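Local coordinates for protein gamma-glutamyltranspeptidase (Streptomyces lincolnensis, PDB 6J3A) that probably acts on gamma-glutamyl substrates, as an LmbA-like homologue of gamma-glutamyltranspeptidases within the N-terminal nucleophile (Ntn) hydrolase clan, at residues Y37-A42 against L424-R429; G43-H48 against G110-W115; R73-Q78 against M116-D121; A189-R194 against L452-G457. All blocks are in the same frame, centred on the assembly; numbering follows the deposited sequence.

Contacts 1 and 3 each set a helix on a strand, contact 2 joins their two helices, and contact 4 lies beyond, between helix 186-200 and a loop. Contacts 1 and 2 share helix 36-50, their centres 12 Å apart; contacts 2 and 3 share helix 111-122, with centres 10 Å apart. Contact 2 also touches contact 4, whose centre is 12 Å away, where Phe45 meets Trp192. The centres of contacts 1 and 4 are 23 Å apart, their nearest atoms about 9 Å. Along the chain, contacts 2 and 3 cross, both nested within the loop closed by contact 1, which contact 4 crosses. Segments on both sides of the unmodelled 384-420 are thus tied together.

Contact 1 of 4, residues Y37-A42 against L424-R429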
# COMPACT_ATOMS: atom_id res chain seq x y z
N TYR A 37 11.29 -16.41 6.26
CA TYR A 37 10.84 -17.74 5.88
C TYR A 37 9.55 -18.09 6.63
O TYR A 37 8.58 -18.49 5.98
CB TYR A 37 11.98 -18.76 6.07
CG TYR A 37 13.24 -18.24 5.40
CD1 TYR A 37 13.25 -17.96 4.03
CD2 TYR A 37 14.37 -17.92 6.14
CE1 TYR A 37 14.37 -17.42 3.42
CE2 TYR A 37 15.49 -17.38 5.53
CZ TYR A 37 15.49 -17.13 4.17
OH TYR A 37 16.61 -16.61 3.57
N ASP A 38 9.53 -17.90 7.95
CA ASP A 38 8.28 -17.97 8.71
C ASP A 38 7.20 -17.16 8.01
O ASP A 38 6.07 -17.62 7.81
CB ASP A 38 8.45 -17.37 10.10
CG ASP A 38 9.41 -18.14 10.96
OD1 ASP A 38 9.24 -19.36 11.11
OD2 ASP A 38 10.35 -17.52 11.51
N ALA A 39 7.56 -15.93 7.64
CA ALA A 39 6.63 -15.00 7.04
C ALA A 39 6.06 -15.54 5.74
O ALA A 39 4.85 -15.54 5.54
CB ALA A 39 7.31 -13.67 6.78
N ALA A 40 6.94 -16.01 4.87
CA ALA A 40 6.54 -16.48 3.55
C ALA A 40 5.64 -17.71 3.62
O ALA A 40 4.71 -17.85 2.81
CB ALA A 40 7.77 -16.76 2.72
N VAL A 41 5.91 -18.60 4.57
CA VAL A 41 5.06 -19.76 4.80
C VAL A 41 3.64 -19.29 5.14
O VAL A 41 2.68 -19.69 4.48
CB VAL A 41 5.61 -20.69 5.91
CG1 VAL A 41 4.61 -21.80 6.25
CG2 VAL A 41 6.91 -21.34 5.44
N ALA A 42 3.53 -18.42 6.14
CA ALA A 42 2.22 -17.86 6.52
C ALA A 42 1.48 -17.23 5.35
O ALA A 42 0.32 -17.55 5.10
CB ALA A 42 2.40 -16.83 7.61
N LEU A 424 4.97 -14.09 -3.74
CA LEU A 424 5.33 -13.28 -2.58
C LEU A 424 6.85 -13.19 -2.42
O LEU A 424 7.57 -14.14 -2.75
CB LEU A 424 4.63 -13.77 -1.31
CG LEU A 424 5.21 -14.92 -0.50
CD1 LEU A 424 4.45 -15.04 0.81
CD2 LEU A 424 5.13 -16.22 -1.27
N ASP A 425 7.31 -12.03 -1.95
CA ASP A 425 8.72 -11.79 -1.59
C ASP A 425 8.77 -11.30 -0.17
O ASP A 425 7.88 -10.57 0.26
CB ASP A 425 9.33 -10.67 -2.43
CG ASP A 425 9.24 -10.92 -3.90
OD1 ASP A 425 9.98 -11.81 -4.37
OD2 ASP A 425 8.46 -10.22 -4.57
N VAL A 426 9.83 -11.67 0.56
CA VAL A 426 10.06 -11.13 1.91
C VAL A 426 11.53 -10.81 2.11
O VAL A 426 12.40 -11.53 1.64
CB VAL A 426 9.60 -12.09 3.03
CG1 VAL A 426 9.67 -11.40 4.40
CG2 VAL A 426 8.18 -12.59 2.78
N VAL A 427 11.80 -9.71 2.80
CA VAL A 427 13.12 -9.43 3.35
C VAL A 427 12.93 -9.02 4.81
O VAL A 427 12.05 -8.22 5.13
CB VAL A 427 13.86 -8.35 2.54
CG1 VAL A 427 13.06 -7.06 2.45
CG2 VAL A 427 15.25 -8.11 3.12
N ASP A 428 13.74 -9.59 5.69
CA ASP A 428 13.59 -9.33 7.14
C ASP A 428 14.72 -8.45 7.70
O ASP A 428 15.63 -8.05 6.97
CB ASP A 428 13.43 -10.66 7.91
CG ASP A 428 14.66 -11.55 7.84
OD1 ASP A 428 15.76 -11.08 7.50
OD2 ASP A 428 14.51 -12.75 8.12
N ARG A 429 14.64 -8.15 9.00
CA ARG A 429 15.58 -7.25 9.69
C ARG A 429 17.02 -7.76 9.71
O ARG A 429 17.97 -6.97 9.82
CB ARG A 429 15.09 -6.96 11.12
CG ARG A 429 15.26 -8.12 12.10
CD ARG A 429 14.54 -7.89 13.42
NE ARG A 429 15.04 -6.71 14.14
CZ ARG A 429 14.70 -6.38 15.38
NH1 ARG A 429 15.21 -5.27 15.93
NH2 ARG A 429 13.85 -7.13 16.09
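Ala39 and Ala40 of helix 36-50 pack on Leu424 and Val426 of strand 424-428 in a buried helix-on-strand contact with only apolar side chains meeting across it, part of the helix-on-sheet layering expected of the Ntn hydrolase fold. The helix runs roughly antiparallel to the strand, at 155°, and its axis comes within 8.2 Å. So close an approach goes with the small side chains that the helix presents here.

Val426 fits the helix with both of its methyls. With CG1 anti to the backbone N (chi1 -172°), the side chain forks against two successive alanines: CG1 lies 4.0 Å from Ala39 CB, and CG2 lies 4.2 Å from Ala40 CB. Leu424, two residues back on the same side of the strand, reaches the helix with a single branch. Its CG sits between the backbone N and the carbonyl carbon (chi1 84°), which rests CD1 against the backbone carbonyl, 3.5 Å from Ala40 O, and 4.2 Å from Ala40 CB. The CB of Ala40 is met by a methyl of each strand residue.

Asp428 OD2 accepts a hydrogen bond from the backbone N of Ala36, and Tyr37 OH bonds to Met433 O on the adjoining strand 433-436. Leu30 of helix 20-31 touches both Ala39 and Val426, while Val41 and Ala42 touch Val130 of helix 127-140, so the helix is wedged between the strands and two further helices.

Contact 2 of 4, residues G43-H48 against G110-W115; sequences GAFVLH and GAFDAW
Helices 36-50 and 111-122 run nearly antiparallel where Ala44 approaches Trp115, with local axes 11.8 Å apart and directions differing by 158°. The pair is an antiparallel helix packing within the helical part of the Ntn-type fold, and the wide spacing is filled by aromatic rings.

Trp115 lies between the helices with Ala44 over one face of its indole, the methyl CB standing 3.7 Å from the centroid of the six-membered ring in a CH-pi contact. Phe45 turns an edge toward the indole in an offset edge-to-face pair, its ring centroid 5.7 Å from that of the five-membered ring and the planes at 61°. Phe112 CG lies anti to the backbone N (chi1 -177°), which carries its ring to the end of Phe45, where Phe112 CD1 sits at the phenyl edge, 3.8 Å from Phe45 CZ. Phe112 is stacked on Trp216 and Phe45 meets Trp192 edge-to-face, so the aromatic cluster continues into the surrounding helices.

With a leucine in place of Trp115, lacking the indole and its N-H, the Ala44 methyl and the Phe45 edge would probably be left facing a gap, and the bridging water held from the His48 side alone. The His48 ring packs back on its own helix, with Ala44 O over its centre. That water lies in the plane of both rings: it accepts from Trp115 NE1 at 2.9 Å and shares a hydrogen bond of 2.7 Å with His48 NE2.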
# COMPACT_ATOMS: atom_id res chain seq x y z
N GLY A 43 2.17 -16.34 4.65
CA GLY A 43 1.61 -15.69 3.47
C GLY A 43 1.13 -16.66 2.41
O GLY A 43 0.11 -16.43 1.78
N ALA A 44 1.87 -17.75 2.22
CA ALA A 44 1.57 -18.73 1.17
C ALA A 44 0.26 -19.45 1.41
O ALA A 44 -0.50 -19.68 0.48
CB ALA A 44 2.70 -19.74 1.06
N PHE A 45 0.02 -19.81 2.66
CA PHE A 45 -1.23 -20.46 3.04
C PHE A 45 -2.40 -19.47 3.05
O PHE A 45 -3.54 -19.86 2.80
CB PHE A 45 -1.08 -21.19 4.39
CG PHE A 45 -0.33 -22.49 4.27
CD1 PHE A 45 1.05 -22.50 4.17
CD2 PHE A 45 -1.01 -23.71 4.25
CE1 PHE A 45 1.75 -23.70 4.05
CE2 PHE A 45 -0.32 -24.91 4.14
CZ PHE A 45 1.06 -24.91 4.04
N VAL A 46 -2.14 -18.21 3.33
CA VAL A 46 -3.15 -17.18 3.14
C VAL A 46 -3.50 -17.08 1.64
O VAL A 46 -4.67 -17.02 1.29
CB VAL A 46 -2.70 -15.83 3.75
CG1 VAL A 46 -3.62 -14.69 3.31
CG2 VAL A 46 -2.69 -15.93 5.27
N LEU A 47 -2.49 -17.09 0.78
CA LEU A 47 -2.72 -17.05 -0.67
C LEU A 47 -3.63 -18.16 -1.19
O LEU A 47 -4.42 -17.92 -2.11
CB LEU A 47 -1.40 -17.08 -1.44
CG LEU A 47 -0.59 -15.79 -1.45
CD1 LEU A 47 0.80 -16.07 -2.01
CD2 LEU A 47 -1.27 -14.71 -2.26
N HIS A 48 -3.50 -19.36 -0.62
CA HIS A 48 -4.41 -20.47 -0.99
C HIS A 48 -5.85 -20.00 -0.82
O HIS A 48 -6.69 -20.18 -1.70
CB HIS A 48 -4.22 -21.69 -0.09
CG HIS A 48 -2.86 -22.30 -0.16
ND1 HIS A 48 -2.31 -23.00 0.90
CD2 HIS A 48 -1.94 -22.31 -1.15
CE1 HIS A 48 -1.10 -23.41 0.56
NE2 HIS A 48 -0.85 -23.01 -0.68
N GLY A 110 3.42 -30.66 -4.81
CA GLY A 110 4.76 -30.34 -4.31
C GLY A 110 4.90 -29.17 -3.36
O GLY A 110 5.87 -29.08 -2.60
N ALA A 111 3.92 -28.27 -3.39
CA ALA A 111 3.97 -27.05 -2.59
C ALA A 111 4.00 -27.31 -1.09
O ALA A 111 4.79 -26.71 -0.38
CB ALA A 111 2.80 -26.15 -2.95
N PHE A 112 3.13 -28.19 -0.61
CA PHE A 112 3.03 -28.39 0.82
C PHE A 112 4.36 -28.81 1.44
O PHE A 112 4.82 -28.19 2.40
CB PHE A 112 1.98 -29.41 1.19
CG PHE A 112 1.82 -29.57 2.68
CD1 PHE A 112 1.06 -28.68 3.40
CD2 PHE A 112 2.49 -30.58 3.35
CE1 PHE A 112 0.94 -28.81 4.78
CE2 PHE A 112 2.38 -30.72 4.73
CZ PHE A 112 1.60 -29.83 5.44
N ASP A 113 4.96 -29.87 0.91
CA ASP A 113 6.22 -30.38 1.45
C ASP A 113 7.33 -29.32 1.38
O ASP A 113 8.14 -29.21 2.30
CB ASP A 113 6.68 -31.65 0.73
CG ASP A 113 7.72 -32.42 1.53
OD1 ASP A 113 7.36 -32.97 2.60
OD2 ASP A 113 8.90 -32.45 1.11
N ALA A 114 7.34 -28.54 0.30
CA ALA A 114 8.28 -27.44 0.13
C ALA A 114 8.19 -26.41 1.24
O ALA A 114 9.20 -26.02 1.80
CB ALA A 114 8.08 -26.78 -1.22
N TRP A 115 6.98 -25.96 1.56
CA TRP A 115 6.78 -24.99 2.64
C TRP A 115 7.12 -25.58 4.01
O TRP A 115 7.56 -24.87 4.91
CB TRP A 115 5.34 -24.45 2.65
CG TRP A 115 4.98 -23.61 1.46
CD1 TRP A 115 3.99 -23.84 0.55
CD2 TRP A 115 5.62 -22.39 1.06
NE1 TRP A 115 3.96 -22.84 -0.39
CE2 TRP A 115 4.96 -21.94 -0.11
CE3 TRP A 115 6.68 -21.63 1.57
CZ2 TRP A 115 5.32 -20.77 -0.77
CZ3 TRP A 115 7.04 -20.46 0.91
CH2 TRP A 115 6.36 -20.05 -0.25
O HOH W 1 1.51 -23.10 -1.94

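Contact 3 of 4, residues R73-Q78 against M116-D121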
# COMPACT_ATOMS: atom_id res chain seq x y z
N ARG A 73 20.02 -20.30 -2.80
CA ARG A 73 19.67 -21.71 -2.82
C ARG A 73 18.22 -21.81 -3.31
O ARG A 73 17.39 -20.96 -3.00
CB ARG A 73 19.85 -22.26 -1.39
CG ARG A 73 20.09 -23.75 -1.26
CD ARG A 73 21.49 -24.16 -1.68
NE ARG A 73 21.63 -25.62 -1.55
CZ ARG A 73 22.25 -26.44 -2.40
NH1 ARG A 73 22.86 -25.99 -3.50
NH2 ARG A 73 22.27 -27.74 -2.14
N VAL A 74 17.95 -22.84 -4.11
CA VAL A 74 16.60 -23.13 -4.65
C VAL A 74 15.99 -24.29 -3.86
O VAL A 74 16.66 -25.29 -3.62
CB VAL A 74 16.66 -23.53 -6.14
CG1 VAL A 74 15.33 -24.08 -6.64
CG2 VAL A 74 17.05 -22.35 -7.01
N LEU A 75 14.72 -24.14 -3.49
CA LEU A 75 13.95 -25.20 -2.85
C LEU A 75 12.84 -25.61 -3.82
O LEU A 75 11.88 -24.87 -4.02
CB LEU A 75 13.40 -24.76 -1.50
CG LEU A 75 12.46 -25.71 -0.75
CD1 LEU A 75 12.93 -27.15 -0.75
CD2 LEU A 75 12.27 -25.23 0.67
N CYS A 76 13.01 -26.79 -4.41
CA CYS A 76 12.12 -27.28 -5.44
C CYS A 76 10.89 -27.91 -4.82
O CYS A 76 10.96 -28.98 -4.21
CB CYS A 76 12.81 -28.31 -6.32
SG CYS A 76 11.67 -29.02 -7.55
N GLY A 77 9.76 -27.24 -5.03
CA GLY A 77 8.45 -27.77 -4.67
C GLY A 77 7.58 -28.01 -5.89
O GLY A 77 6.36 -27.95 -5.80
N GLN A 78 8.21 -28.22 -7.05
CA GLN A 78 7.52 -28.68 -8.23
C GLN A 78 7.49 -30.20 -8.23
O GLN A 78 8.54 -30.85 -8.25
CB GLN A 78 8.20 -28.18 -9.48
CG GLN A 78 7.62 -28.75 -10.77
CD GLN A 78 6.18 -28.36 -10.95
OE1 GLN A 78 5.87 -27.19 -11.20
NE2 GLN A 78 5.28 -29.34 -10.82
N MET A 116 6.89 -26.89 4.16
CA MET A 116 7.24 -27.58 5.39
C MET A 116 8.74 -27.65 5.53
O MET A 116 9.26 -27.47 6.62
CB MET A 116 6.66 -29.01 5.41
CG MET A 116 5.16 -29.11 5.66
SD MET A 116 4.52 -28.07 6.98
CE MET A 116 3.98 -26.66 6.02
N LEU A 117 9.44 -27.92 4.43
CA LEU A 117 10.90 -27.96 4.45
C LEU A 117 11.47 -26.60 4.81
O LEU A 117 12.37 -26.50 5.65
CB LEU A 117 11.48 -28.40 3.10
CG LEU A 117 12.06 -29.81 2.97
CD1 LEU A 117 12.79 -29.93 1.65
CD2 LEU A 117 13.01 -30.21 4.09
N LEU A 118 10.95 -25.56 4.17
CA LEU A 118 11.36 -24.19 4.45
C LEU A 118 11.20 -23.86 5.93
O LEU A 118 12.15 -23.44 6.58
CB LEU A 118 10.57 -23.20 3.60
CG LEU A 118 11.16 -21.79 3.56
CD1 LEU A 118 12.51 -21.71 2.85
CD2 LEU A 118 10.19 -20.84 2.89
N LEU A 119 10.01 -24.09 6.45
CA LEU A 119 9.74 -23.87 7.86
C LEU A 119 10.70 -24.66 8.76
O LEU A 119 11.22 -24.13 9.72
CB LEU A 119 8.28 -24.22 8.19
CG LEU A 119 7.68 -23.68 9.49
CD1 LEU A 119 7.75 -22.16 9.56
CD2 LEU A 119 6.23 -24.12 9.64
N ARG A 120 10.95 -25.91 8.42
CA ARG A 120 11.75 -26.79 9.27
C ARG A 120 13.22 -26.38 9.30
O ARG A 120 13.84 -26.37 10.37
CB ARG A 120 11.63 -28.23 8.80
CG ARG A 120 12.27 -29.25 9.74
CD ARG A 120 12.50 -30.58 9.06
NE ARG A 120 13.43 -30.46 7.93
CZ ARG A 120 13.97 -31.48 7.27
NH1 ARG A 120 13.71 -32.74 7.59
NH2 ARG A 120 14.80 -31.23 6.26
N ASP A 121 13.77 -26.08 8.13
CA ASP A 121 15.20 -25.77 7.98
C ASP A 121 15.55 -24.31 8.27
O ASP A 121 16.55 -24.05 8.94
CB ASP A 121 15.70 -26.16 6.57
CG ASP A 121 15.73 -27.67 6.35
OD1 ASP A 121 15.48 -28.44 7.30
OD2 ASP A 121 16.03 -28.10 5.22
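Leu75 of strand 73-77 reaches between Leu117 and Leu118 of helix 111-122, a helix-on-sheet packing contact in the layered alpha/beta core of the gamma-glutamyltranspeptidase family. The side chains that meet across the two segments are all apolar. Leu75 CG is anti to the backbone N (chi1 175°), which extends the isobutyl group toward the helix, and its two branches divide the work. Leu75 CD1 meets Leu117 CD1 at 3.7 Å, methyl against methyl. Leu75 CD2 slips beside the helix backbone instead, 3.8 Å from Leu118 N and 3.9 Å from Leu118 CB. One strand side chain is therefore in contact with two consecutive helix residues. Leu75 also touches Ile63 and Leu65 of strand 61-66 on one flank and Tyr257 of strand 256-265 on the other, the two strands between which 73-77 lies.

The polar interactions lie within each segment or lead to neighbours outside. On the helix, Arg120 NE and Asp121 OD1 form a salt bridge of 2.9 Å between neighbours in sequence, and the oxygen is met from above its carboxylate plane, 38° out of it. Each charge has a further partner: Arg120 NH1 pairs with Glu210 of helix 205-217, and Asp121 OD2 bonds to the hydroxyl of Tyr257. Through that hydroxyl the helix is tied to the strand adjoining 73-77, a polar link beside the leucines.

On the strand side, Gln78 OE1 bonds to Thr481 OG1. The backbone N of Gln78 makes a weak hydrogen bond to Cys76 SG, 3.6 Å long.

Contact 4 of 4, residues A189-R194 against L452-G457; sequences AATWKR and LGFPLG
Thr191 carries the contact between helix 186-200 and the loop entering the short, weakly bonded strand at about 454-455, meeting Leu452 with its hydroxyl and its methyl. Along the helix, Ala189 comes first; its CB points away from the loop and packs on Ala138 and Glu139 of helix 127-140.

Thr191 then faces the loop. Its OG1 stands beside the backbone N (chi1 -57°), 2.8 Å from Leu452 O and also within hydrogen-bonding reach of Thr187 O one turn earlier, so two carbonyls compete for one proton. The same rotation sets CG2 anti to the backbone N, where it lies 3.9 Å from Leu452 CD2, the two side chains crossing at about a right angle. More distantly, Thr191 CG2 comes to 4.4 Å from Phe454 CE2, at the edge of that ring. Phe454 in turn lays a face against Leu452 CB, 3.7 Å above the ring plane. Between them, Gly453 adopts a positive phi of 102°, at which a side chain would be jammed against Leu452 O, the very carbonyl that Thr191 approaches.

Trp192 packs on Leu131 and Val135 of helix 127-140, though the end of its side chain comes nearer the loop. Lys193 forms a salt bridge with Glu139, and Arg194 makes a cation-pi contact with Phe220, a residue that Leu452 also touches.

The chemistry is that of one buried threonine serving two purposes. Its hydroxyl offers a polar partner to a loop carbonyl while its methyl joins the apolar packing; which of the two carbonyls takes the proton is not settled, and it may be shared between them.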
# COMPACT_ATOMS: atom_id res chain seq x y z
N ALA A 189 -10.44 -25.08 6.25
CA ALA A 189 -10.15 -24.70 7.62
C ALA A 189 -10.07 -25.92 8.53
O ALA A 189 -9.11 -26.06 9.28
CB ALA A 189 -11.19 -23.74 8.13
N ALA A 190 -11.06 -26.80 8.44
CA ALA A 190 -11.09 -28.07 9.21
C ALA A 190 -9.86 -28.97 8.95
O ALA A 190 -9.34 -29.64 9.87
CB ALA A 190 -12.36 -28.85 8.91
N THR A 191 -9.41 -28.96 7.70
CA THR A 191 -8.28 -29.76 7.24
C THR A 191 -6.96 -29.37 7.91
O THR A 191 -6.20 -30.25 8.33
CB THR A 191 -8.14 -29.68 5.70
OG1 THR A 191 -9.35 -30.11 5.09
CG2 THR A 191 -6.98 -30.56 5.19
N TRP A 192 -6.68 -28.07 7.99
CA TRP A 192 -5.47 -27.60 8.69
C TRP A 192 -5.60 -27.80 10.20
O TRP A 192 -4.62 -28.11 10.88
CB TRP A 192 -5.13 -26.13 8.39
CG TRP A 192 -4.86 -25.78 6.95
CD1 TRP A 192 -5.21 -24.62 6.32
CD2 TRP A 192 -4.19 -26.58 5.96
NE1 TRP A 192 -4.80 -24.64 5.01
CE2 TRP A 192 -4.18 -25.83 4.76
CE3 TRP A 192 -3.61 -27.85 5.96
CZ2 TRP A 192 -3.61 -26.32 3.59
CZ3 TRP A 192 -3.04 -28.33 4.81
CH2 TRP A 192 -3.05 -27.56 3.63
N LYS A 193 -6.80 -27.63 10.73
CA LYS A 193 -7.03 -27.84 12.15
C LYS A 193 -6.73 -29.28 12.55
O LYS A 193 -6.04 -29.53 13.54
CB LYS A 193 -8.45 -27.48 12.55
CG LYS A 193 -8.68 -25.99 12.71
CD LYS A 193 -9.98 -25.77 13.45
CE LYS A 193 -10.44 -24.32 13.42
NZ LYS A 193 -11.88 -24.29 13.78
N ARG A 194 -7.24 -30.22 11.76
CA ARG A 194 -6.99 -31.63 12.01
C ARG A 194 -5.49 -31.93 11.91
O ARG A 194 -4.90 -32.54 12.81
CB ARG A 194 -7.78 -32.51 11.05
CG ARG A 194 -7.70 -33.99 11.42
CD ARG A 194 -8.48 -34.89 10.49
NE ARG A 194 -8.08 -36.29 10.64
CZ ARG A 194 -8.59 -37.31 9.96
NH1 ARG A 194 -9.55 -37.11 9.05
NH2 ARG A 194 -8.14 -38.54 10.18
N LEU A 452 -11.15 -32.62 1.91
CA LEU A 452 -10.08 -31.63 2.10
C LEU A 452 -10.46 -30.17 1.84
O LEU A 452 -9.98 -29.26 2.53
CB LEU A 452 -8.87 -31.99 1.25
CG LEU A 452 -8.28 -33.37 1.51
CD1 LEU A 452 -7.05 -33.53 0.63
CD2 LEU A 452 -7.93 -33.64 2.99
N GLY A 453 -11.29 -29.94 0.82
CA GLY A 453 -11.76 -28.60 0.51
C GLY A 453 -11.06 -27.96 -0.66
O GLY A 453 -11.39 -26.84 -1.02
N PHE A 454 -10.09 -28.65 -1.27
CA PHE A 454 -9.35 -28.11 -2.41
C PHE A 454 -9.06 -29.21 -3.43
O PHE A 454 -9.07 -30.38 -3.07
CB PHE A 454 -8.04 -27.44 -1.97
CG PHE A 454 -7.16 -28.33 -1.14
CD1 PHE A 454 -6.27 -29.21 -1.74
CD2 PHE A 454 -7.25 -28.31 0.25
CE1 PHE A 454 -5.47 -30.04 -0.96
CE2 PHE A 454 -6.45 -29.14 1.03
CZ PHE A 454 -5.55 -30.00 0.42
N PRO A 455 -8.80 -28.84 -4.70
CA PRO A 455 -8.50 -29.80 -5.76
C PRO A 455 -7.02 -30.08 -5.99
O PRO A 455 -6.14 -29.40 -5.47
CB PRO A 455 -9.07 -29.11 -7.00
CG PRO A 455 -8.89 -27.65 -6.73
CD PRO A 455 -8.83 -27.46 -5.24
N LEU A 456 -6.78 -31.10 -6.80
CA LEU A 456 -5.47 -31.39 -7.37
C LEU A 456 -5.08 -30.41 -8.48
O LEU A 456 -5.92 -29.72 -9.09
CB LEU A 456 -5.44 -32.82 -7.92
CG LEU A 456 -5.37 -33.92 -6.86
CD1 LEU A 456 -5.90 -35.23 -7.42
CD2 LEU A 456 -3.95 -34.11 -6.36
N GLY A 457 -3.77 -30.40 -8.76
CA GLY A 457 -3.19 -29.49 -9.74
C GLY A 457 -3.36 -29.97 -11.17
O GLY A 457 -4.05 -30.95 -11.42